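Local atomic coordinates of MdcA (Pseudomonas aeruginosa, PDB entry 5VIT), a protein that serves as the alpha subunit of malonate decarboxylase, probably the transferase that exchanges acetate for malonate on the acyl carrier protein. Residues A174-T179 with G184-Q189; P167-T172 with R202-A207; A41-L46 with V149-G154; R20-V25 with V210-E215. All blocks are in the same frame, centred on the assembly; numbering follows the deposited sequence.

Contact 1. Residues A174-T179 with G184-Q189; sequences ALVEPT and GIVIVQ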
# COMPACT_ATOMS: atom_id res chain seq x y z
N ALA A 174 30.52 14.40 26.70
CA ALA A 174 31.07 13.21 26.06
C ALA A 174 32.49 13.43 25.51
O ALA A 174 33.27 12.49 25.38
CB ALA A 174 30.14 12.75 24.93
N LEU A 175 32.82 14.66 25.14
CA LEU A 175 34.10 14.97 24.52
C LEU A 175 35.15 15.26 25.59
O LEU A 175 36.32 14.91 25.46
CB LEU A 175 33.98 16.16 23.58
CG LEU A 175 33.11 15.97 22.34
CD1 LEU A 175 33.08 17.27 21.51
CD2 LEU A 175 33.60 14.78 21.49
N VAL A 176 34.70 15.91 26.65
CA VAL A 176 35.62 16.38 27.68
C VAL A 176 36.01 15.25 28.65
O VAL A 176 37.18 15.16 29.03
CB VAL A 176 35.01 17.59 28.44
CG1 VAL A 176 35.81 17.92 29.70
CG2 VAL A 176 34.94 18.81 27.52
N GLU A 177 35.07 14.39 29.03
CA GLU A 177 35.38 13.37 30.03
C GLU A 177 36.56 12.47 29.60
O GLU A 177 37.48 12.28 30.39
CB GLU A 177 34.16 12.52 30.39
CG GLU A 177 34.47 11.40 31.39
CD GLU A 177 33.26 10.88 32.15
OE1 GLU A 177 32.15 11.45 32.05
OE2 GLU A 177 33.41 9.89 32.90
N PRO A 178 36.55 11.94 28.36
CA PRO A 178 37.74 11.13 28.04
C PRO A 178 39.05 11.92 27.97
O PRO A 178 40.09 11.29 28.15
CB PRO A 178 37.42 10.52 26.66
CG PRO A 178 36.01 10.86 26.34
CD PRO A 178 35.42 11.70 27.44
N THR A 179 39.00 13.23 27.73
CA THR A 179 40.22 14.04 27.63
C THR A 179 40.71 14.45 29.00
O THR A 179 41.90 14.33 29.30
CB THR A 179 40.01 15.33 26.79
OG1 THR A 179 39.13 15.07 25.69
CG2 THR A 179 41.36 15.85 26.25
N GLY A 184 44.84 14.46 29.36
CA GLY A 184 44.78 15.27 28.16
C GLY A 184 44.53 16.72 28.53
O GLY A 184 44.38 17.02 29.71
N ILE A 185 44.48 17.61 27.55
CA ILE A 185 44.31 19.03 27.86
C ILE A 185 42.96 19.59 27.36
O ILE A 185 42.64 19.47 26.18
CB ILE A 185 45.49 19.85 27.28
CG1 ILE A 185 46.69 19.73 28.22
CG2 ILE A 185 45.09 21.33 27.06
CD1 ILE A 185 47.92 20.40 27.75
N VAL A 186 42.19 20.19 28.28
CA VAL A 186 40.85 20.71 27.96
C VAL A 186 40.75 22.24 27.95
O VAL A 186 40.84 22.90 28.99
CB VAL A 186 39.79 20.17 28.95
CG1 VAL A 186 38.44 20.84 28.68
CG2 VAL A 186 39.66 18.66 28.82
N ILE A 187 40.54 22.81 26.77
CA ILE A 187 40.40 24.26 26.61
C ILE A 187 38.97 24.61 26.23
O ILE A 187 38.45 24.11 25.24
CB ILE A 187 41.35 24.81 25.54
CG1 ILE A 187 42.79 24.37 25.81
CG2 ILE A 187 41.27 26.33 25.49
CD1 ILE A 187 43.71 24.64 24.63
N VAL A 188 38.35 25.48 27.02
CA VAL A 188 36.97 25.88 26.82
C VAL A 188 36.88 27.37 26.48
O VAL A 188 37.37 28.22 27.22
CB VAL A 188 36.14 25.56 28.09
CG1 VAL A 188 34.70 26.03 27.96
CG2 VAL A 188 36.19 24.07 28.40
N GLN A 189 36.28 27.71 25.34
CA GLN A 189 35.96 29.11 25.10
C GLN A 189 34.57 29.38 25.68
O GLN A 189 33.64 28.60 25.48
CB GLN A 189 36.01 29.46 23.62
CG GLN A 189 35.01 28.67 22.75
CD GLN A 189 34.72 29.35 21.43
OE1 GLN A 189 35.38 29.09 20.42
NE2 GLN A 189 33.71 30.23 21.42
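Val176 is the first residue of 174-179 to reach the strand: its CG1 lies 4.0 Å from Val186 CG2, and the two valine side chains are crossed at about a right angle. Chi1 of 168° swings that CG1 methyl opposite the backbone N of Val176. One turn on, past Pro178, whose ring nitrogen cannot donate to the preceding turn and where the helix kinks, Thr179 makes the rest of the contact. Its CB lies 3.9 Å from Val186 CG2, so this one valine methyl is shared by both helical residues. Thr179 CG2 leans over the start of the strand, 3.8 Å from Ile185 N. The hydroxyl is turned back into the helix, where Thr179 OG1 donates to Leu175 O at 2.8 Å in the carbonyl plane. The backbone bridges the gap once: Gly184 N donates to Thr179 O at 2.9 Å, with a bent N-H...O angle of 131°. Ser182 OG, bonded to Pro178 O, lies in the connecting turn. The helix and strand segments run at 146°, as in the return half of a beta-alpha-beta crossover. With its hydroxyl spent on Leu175 O, the side chain of Thr179 presents carbon to the buried strand, so the side-chain contact is made by carbon, with one backbone bond closing the turn.

Contact 2. Residues P167-T172 with R202-A207; sequences PSTEDT and RVDIPA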
# COMPACT_ATOMS: atom_id res chain seq x y z
N PRO A 167 21.50 24.98 27.21
CA PRO A 167 20.78 24.33 26.10
C PRO A 167 21.72 23.78 25.05
O PRO A 167 21.31 22.89 24.30
CB PRO A 167 19.93 25.46 25.53
CG PRO A 167 19.65 26.33 26.72
CD PRO A 167 20.97 26.33 27.47
N SER A 168 22.94 24.30 24.99
CA SER A 168 23.92 23.88 24.01
C SER A 168 24.95 22.90 24.60
O SER A 168 26.05 22.80 24.08
CB SER A 168 24.65 25.09 23.42
OG SER A 168 23.74 26.03 22.89
N THR A 169 24.59 22.21 25.68
CA THR A 169 25.47 21.18 26.27
C THR A 169 25.95 20.17 25.21
O THR A 169 27.16 19.92 25.07
CB THR A 169 24.76 20.43 27.40
OG1 THR A 169 24.48 21.33 28.48
CG2 THR A 169 25.62 19.28 27.89
N GLU A 170 25.00 19.60 24.48
CA GLU A 170 25.29 18.79 23.30
C GLU A 170 26.37 17.70 23.53
O GLU A 170 26.19 16.83 24.38
CB GLU A 170 25.68 19.72 22.13
CG GLU A 170 24.46 20.53 21.65
CD GLU A 170 24.75 21.56 20.57
OE1 GLU A 170 25.42 21.24 19.57
OE2 GLU A 170 24.26 22.71 20.72
N ASP A 171 27.47 17.76 22.77
CA ASP A 171 28.45 16.69 22.82
C ASP A 171 29.49 16.87 23.91
O ASP A 171 30.26 15.94 24.21
CB ASP A 171 29.23 16.52 21.49
CG ASP A 171 28.40 16.82 20.24
OD1 ASP A 171 27.41 17.57 20.27
OD2 ASP A 171 28.69 16.14 19.22
N THR A 172 29.53 18.07 24.49
CA THR A 172 30.64 18.50 25.33
C THR A 172 31.01 17.52 26.47
O THR A 172 32.18 17.14 26.57
CB THR A 172 30.36 19.91 25.92
OG1 THR A 172 30.06 20.82 24.86
CG2 THR A 172 31.56 20.42 26.69
N ARG A 202 24.53 27.39 36.23
CA ARG A 202 24.57 25.97 36.58
C ARG A 202 25.97 25.46 36.24
O ARG A 202 26.66 26.05 35.40
CB ARG A 202 23.48 25.21 35.82
CG ARG A 202 23.55 23.69 35.84
CD ARG A 202 23.20 23.09 34.47
NE ARG A 202 21.90 23.55 34.01
CZ ARG A 202 21.42 23.41 32.77
NH1 ARG A 202 22.11 22.80 31.81
NH2 ARG A 202 20.22 23.90 32.49
N VAL A 203 26.41 24.40 36.90
CA VAL A 203 27.63 23.75 36.45
C VAL A 203 27.28 22.57 35.54
O VAL A 203 26.50 21.69 35.92
CB VAL A 203 28.51 23.28 37.63
CG1 VAL A 203 29.77 22.60 37.10
CG2 VAL A 203 28.87 24.47 38.53
N ASP A 204 27.81 22.57 34.32
CA ASP A 204 27.61 21.43 33.41
C ASP A 204 28.90 20.62 33.32
O ASP A 204 28.86 19.39 33.29
CB ASP A 204 27.19 21.90 32.00
CG ASP A 204 25.76 22.45 31.97
OD1 ASP A 204 25.59 23.64 31.64
OD2 ASP A 204 24.80 21.69 32.25
N ILE A 205 30.03 21.33 33.25
CA ILE A 205 31.36 20.71 33.28
C ILE A 205 32.11 21.27 34.48
O ILE A 205 32.40 22.47 34.53
CB ILE A 205 32.16 20.97 31.97
CG1 ILE A 205 31.58 20.17 30.80
CG2 ILE A 205 33.61 20.55 32.12
CD1 ILE A 205 30.44 20.84 30.14
N PRO A 206 32.41 20.41 35.48
CA PRO A 206 33.08 20.86 36.71
C PRO A 206 34.51 21.35 36.45
O PRO A 206 35.13 20.93 35.48
CB PRO A 206 33.06 19.61 37.59
CG PRO A 206 31.98 18.75 37.01
CD PRO A 206 32.07 18.98 35.55
N ALA A 207 35.00 22.25 37.31
CA ALA A 207 36.32 22.87 37.14
C ALA A 207 37.44 21.84 37.03
O ALA A 207 38.40 22.05 36.29
CB ALA A 207 36.59 23.83 38.30
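A classic beta bulge, in which Asp204 and Ile205 both face Val163, packs against a type II' beta turn running from Thr169 to Thr172, just where helix 172-180 sets out. The turn is closed by Thr172 N donating to Thr169 O at 3.1 Å, and the two residues at its ends each meet one residue of the bulge. At the polar end, Thr169 OG1 comes within 3.8 Å of Asp204 OD2, too far for a hydrogen bond. That hydroxyl is bonded instead to Gly166 O and to Thr165 OG1. The carboxylate of Asp204 is likewise well occupied: OD1 takes the backbone N-H of Thr165, while OD2 pairs with Arg338 as well as with Arg202. Within 202-207, Arg202 NH1 donates to the syn lone pair of Asp204 OD2 at 2.9 Å, almost perfectly straight at 176° and within the guanidinium plane, which, with their other partners, should restrain the rotation of both groups. Arg202 also forms a salt bridge with Asp334, and two positive partners at OD2 would be expected to favour an ionised Asp204. Thr169 OG1 lies beyond the guanidinium edge, near its plane, 4.3 Å from Arg202 NH1. At the apolar end, Thr172 divides its branches. Its OG1 bonds to Glu56, whereas Thr172 CG2, held opposite the backbone N by a chi1 of -55°, crosses the Ile205 side chain at about a right angle and touches Ile205 CD1 at 3.7 Å.

Contact 3. Residues A41-L46 with V149-G154; sequences AALEAL and VALVAG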
# COMPACT_ATOMS: atom_id res chain seq x y z
N ALA A 41 49.28 31.67 20.60
CA ALA A 41 50.54 31.27 21.22
C ALA A 41 50.29 30.11 22.18
O ALA A 41 51.07 29.17 22.24
CB ALA A 41 51.17 32.44 21.94
N ALA A 42 49.20 30.20 22.93
CA ALA A 42 48.83 29.15 23.87
C ALA A 42 48.59 27.84 23.14
O ALA A 42 49.03 26.79 23.59
CB ALA A 42 47.60 29.56 24.66
N LEU A 43 47.92 27.90 21.99
CA LEU A 43 47.58 26.69 21.25
C LEU A 43 48.83 25.99 20.70
O LEU A 43 48.86 24.77 20.62
CB LEU A 43 46.61 27.00 20.11
CG LEU A 43 45.20 27.50 20.44
CD1 LEU A 43 44.43 27.68 19.16
CD2 LEU A 43 44.48 26.54 21.37
N GLU A 44 49.84 26.77 20.33
CA GLU A 44 51.11 26.22 19.83
C GLU A 44 51.97 25.66 20.97
O GLU A 44 52.86 24.83 20.76
CB GLU A 44 51.89 27.29 19.05
CG GLU A 44 51.18 27.77 17.77
CD GLU A 44 51.92 28.89 17.05
OE1 GLU A 44 51.63 29.13 15.85
OE2 GLU A 44 52.79 29.53 17.67
N ALA A 45 51.72 26.12 22.19
CA ALA A 45 52.37 25.54 23.37
C ALA A 45 51.68 24.27 23.86
O ALA A 45 52.34 23.28 24.16
CB ALA A 45 52.44 26.56 24.49
N LEU A 46 50.35 24.31 23.96
CA LEU A 46 49.60 23.24 24.61
C LEU A 46 49.37 22.00 23.73
O LEU A 46 49.20 20.90 24.24
CB LEU A 46 48.25 23.77 25.09
CG LEU A 46 48.35 24.84 26.17
CD1 LEU A 46 46.96 25.35 26.48
CD2 LEU A 46 49.02 24.28 27.41
N VAL A 149 43.92 16.53 23.26
CA VAL A 149 43.39 17.86 23.53
C VAL A 149 41.89 17.95 23.19
O VAL A 149 41.43 17.36 22.21
CB VAL A 149 44.16 18.94 22.71
CG1 VAL A 149 43.67 20.34 23.06
CG2 VAL A 149 45.67 18.84 22.96
N ALA A 150 41.12 18.66 24.01
CA ALA A 150 39.76 19.01 23.60
C ALA A 150 39.57 20.53 23.52
O ALA A 150 39.91 21.26 24.46
CB ALA A 150 38.74 18.40 24.55
N LEU A 151 39.03 20.98 22.40
CA LEU A 151 38.71 22.39 22.17
C LEU A 151 37.19 22.55 22.12
O LEU A 151 36.56 22.23 21.11
CB LEU A 151 39.36 22.87 20.87
CG LEU A 151 40.85 22.57 20.79
CD1 LEU A 151 41.42 22.96 19.44
CD2 LEU A 151 41.57 23.26 21.94
N VAL A 152 36.60 23.03 23.21
CA VAL A 152 35.14 23.02 23.30
C VAL A 152 34.62 24.38 23.76
O VAL A 152 35.41 25.27 24.07
CB VAL A 152 34.63 21.89 24.25
CG1 VAL A 152 35.14 20.53 23.81
CG2 VAL A 152 34.99 22.16 25.70
N ALA A 153 33.30 24.53 23.81
CA ALA A 153 32.70 25.84 24.02
C ALA A 153 31.61 25.81 25.08
O ALA A 153 30.91 24.81 25.24
CB ALA A 153 32.14 26.37 22.70
N GLY A 154 31.48 26.92 25.80
CA GLY A 154 30.42 27.09 26.79
C GLY A 154 29.87 28.51 26.77
O GLY A 154 30.45 29.39 26.12
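Leu46 O, at the last turn of helix 39-46, accepts a hydrogen bond from Arg21 NH1 of the preceding helix and has the methyl CG2 of Val149 4.3 Å away. The methyl gives the carbonyl a hydrocarbon neighbour, while the guanidinium supplies its polar partner. The same residue is fixed on its amide side, where Leu46 N donates to Ala42 O at 2.8 Å. The side chain of Leu46 passes Val149 by and packs against Ile187 and Phe212, on the two strands beyond. One turn earlier, Leu43 carries the other touch: its CD2 meets CD2 of Leu151 at 4.4 Å. The bond from CA to CB of Leu43 does not aim at the strand; CD1 continues the chain, and CD2, the side branch, is the methyl turned to a leucine that points back at the helix. This meeting of branch ends is loose, and the backbones stand well apart, 9.9 Å from Leu43 CA to Leu151 CA. Neighbours complete the packing: Leu66 and Leu70 of helix 64-70 lie against Leu151, and Ile187 of the adjacent strand touches both Leu43 and Leu151. Val149 and Leu151 thus belong to the side of strand 149-154 covered by helices 39-46 and 64-70, whereas the alternating Ala150 and Val152 turn to helix 172-180, leaving the parallel sheet layered between helices.

Contact 4. Residues R20-V25 with V210-E215; sequences RRLERV and VDFVVE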
# COMPACT_ATOMS: atom_id res chain seq x y z
N ARG A 20 54.49 19.33 31.64
CA ARG A 20 55.43 20.11 30.84
C ARG A 20 54.71 21.07 29.88
O ARG A 20 55.19 22.18 29.64
CB ARG A 20 56.36 19.17 30.05
CG ARG A 20 56.54 19.51 28.57
CD ARG A 20 57.34 18.43 27.84
NE ARG A 20 57.26 18.55 26.38
CZ ARG A 20 57.56 17.58 25.52
NH1 ARG A 20 57.98 16.40 25.96
NH2 ARG A 20 57.45 17.77 24.21
N ARG A 21 53.57 20.65 29.33
CA ARG A 21 52.80 21.52 28.46
C ARG A 21 52.24 22.71 29.25
O ARG A 21 52.30 23.85 28.79
CB ARG A 21 51.66 20.75 27.78
CG ARG A 21 52.12 19.68 26.79
CD ARG A 21 50.91 19.04 26.11
NE ARG A 21 51.26 17.91 25.24
CZ ARG A 21 50.51 17.50 24.22
NH1 ARG A 21 49.39 18.15 23.92
NH2 ARG A 21 50.88 16.46 23.49
N LEU A 22 51.73 22.42 30.44
CA LEU A 22 51.11 23.43 31.30
C LEU A 22 52.10 24.54 31.70
O LEU A 22 51.73 25.71 31.82
CB LEU A 22 50.54 22.78 32.56
CG LEU A 22 49.27 21.93 32.43
CD1 LEU A 22 48.79 21.44 33.79
CD2 LEU A 22 48.18 22.70 31.74
N GLU A 23 53.36 24.17 31.90
CA GLU A 23 54.35 25.15 32.33
C GLU A 23 54.81 26.02 31.16
O GLU A 23 55.28 27.13 31.37
CB GLU A 23 55.54 24.46 33.00
CG GLU A 23 56.02 25.19 34.26
CD GLU A 23 55.04 25.06 35.42
OE1 GLU A 23 54.25 24.09 35.43
OE2 GLU A 23 55.07 25.92 36.32
N ARG A 24 54.64 25.54 29.93
CA ARG A 24 54.98 26.36 28.77
C ARG A 24 53.97 27.49 28.53
O ARG A 24 54.16 28.32 27.65
CB ARG A 24 55.11 25.49 27.51
CG ARG A 24 56.25 24.49 27.58
CD ARG A 24 57.63 25.17 27.49
NE ARG A 24 57.92 25.74 26.17
CZ ARG A 24 59.00 26.47 25.89
NH1 ARG A 24 59.90 26.73 26.83
NH2 ARG A 24 59.19 26.95 24.66
N VAL A 25 52.90 27.53 29.32
CA VAL A 25 51.96 28.65 29.25
C VAL A 25 51.74 29.30 30.61
O VAL A 25 50.91 30.21 30.71
CB VAL A 25 50.57 28.22 28.71
CG1 VAL A 25 50.66 27.72 27.28
CG2 VAL A 25 49.93 27.20 29.63
N VAL A 210 38.47 20.77 33.60
CA VAL A 210 38.86 21.85 32.69
C VAL A 210 40.26 22.38 33.03
O VAL A 210 40.60 22.54 34.19
CB VAL A 210 37.83 23.01 32.75
CG1 VAL A 210 38.35 24.26 32.05
CG2 VAL A 210 36.51 22.56 32.14
N ASP A 211 41.08 22.63 32.01
CA ASP A 211 42.42 23.14 32.24
C ASP A 211 42.50 24.65 31.99
O ASP A 211 43.11 25.39 32.77
CB ASP A 211 43.43 22.39 31.38
CG ASP A 211 43.49 20.90 31.71
OD1 ASP A 211 43.80 20.56 32.88
OD2 ASP A 211 43.21 20.07 30.80
N PHE A 212 41.88 25.11 30.91
CA PHE A 212 41.88 26.54 30.63
C PHE A 212 40.53 27.03 30.13
O PHE A 212 39.82 26.29 29.44
CB PHE A 212 42.97 26.89 29.62
CG PHE A 212 44.35 26.66 30.12
CD1 PHE A 212 45.16 25.68 29.54
CD2 PHE A 212 44.85 27.40 31.18
CE1 PHE A 212 46.45 25.46 30.00
CE2 PHE A 212 46.14 27.18 31.65
CZ PHE A 212 46.94 26.21 31.06
N VAL A 213 40.18 28.26 30.49
CA VAL A 213 39.06 28.96 29.88
C VAL A 213 39.54 30.23 29.17
O VAL A 213 40.56 30.82 29.55
CB VAL A 213 37.97 29.33 30.90
CG1 VAL A 213 37.32 28.09 31.45
CG2 VAL A 213 38.57 30.16 32.02
N VAL A 214 38.82 30.62 28.12
CA VAL A 214 39.11 31.83 27.36
C VAL A 214 37.81 32.55 27.06
O VAL A 214 36.86 31.94 26.57
CB VAL A 214 39.80 31.53 26.01
CG1 VAL A 214 40.35 32.81 25.40
CG2 VAL A 214 40.91 30.52 26.19
N GLU A 215 37.76 33.85 27.36
CA GLU A 215 36.63 34.64 26.89
C GLU A 215 36.74 34.78 25.37
O GLU A 215 37.76 35.22 24.84
CB GLU A 215 36.60 36.02 27.57
CG GLU A 215 35.24 36.72 27.45
CD GLU A 215 35.14 38.00 28.27
OE1 GLU A 215 34.71 37.94 29.45
OE2 GLU A 215 35.50 39.07 27.73
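The far end of the Phe212 ring is wedged between Leu22 and Val25, whose methyls approach from opposite sides of the ring plane. Leu22 CD2 comes within 3.7 Å of CE1 and 3.8 Å of CZ in Phe212, while Val25 CG2 lies 3.5 Å from Phe212 CZ. Neither methyl sits squarely over a face or at an edge; both side chains meet the ring at a slant, and the same two ring carbons, CE1 and CZ, take the contact from each. The torsions account for this pincer. In Leu22, whose CB sets off in another direction, CD1 continues the extended chain (chi2 -176°), and the other branch, CD2, is the one that meets the ring. Val25 points at the strand from the start, and its chi1 of -63° places CG2 between the backbone N and carbonyl carbon, turned to the ring. Helix 13-23 has just ended here, and Val25 N makes a weak bond to Leu22 O, 3.3 Å away. One residue before Phe212, Asp211 is held at both carboxylate oxygens: OD1 forms a salt bridge with Lys18 of the N-terminal helix, and OD2 accepts the amide of Val186 on the adjacent strand. Leu34 and Ala29 also touch Phe212. In this chain Phe212 projects from its strand into the helical layer and helix 13-23 closes over it; the layering of helices on a parallel sheet is typical of alpha/beta folds and consistent with the Rossmann-like clan.

How the contacts relate
From the N terminus, contact 4 opens first, and its loop, from 20-25 to 210-215, encloses all the others. Inside it contact 3 closes between 41-46 and 149-154, before contact 2 opens at 167-172. Contact 1 then opens and closes within contact 2, whose second segment, 202-207, precedes the strand that ends contact 4. The contacts are therefore nested or in series, and none cross. Strands 149-154, 185-190 and 212-215 are successive neighbours in one parallel sheet. Contact 1 ties helix 172-180 to this sheet, contacts 3 and 4 bring helices to its other face, and contact 2 joins loops, with Ile205 packing against Val176 and Val210.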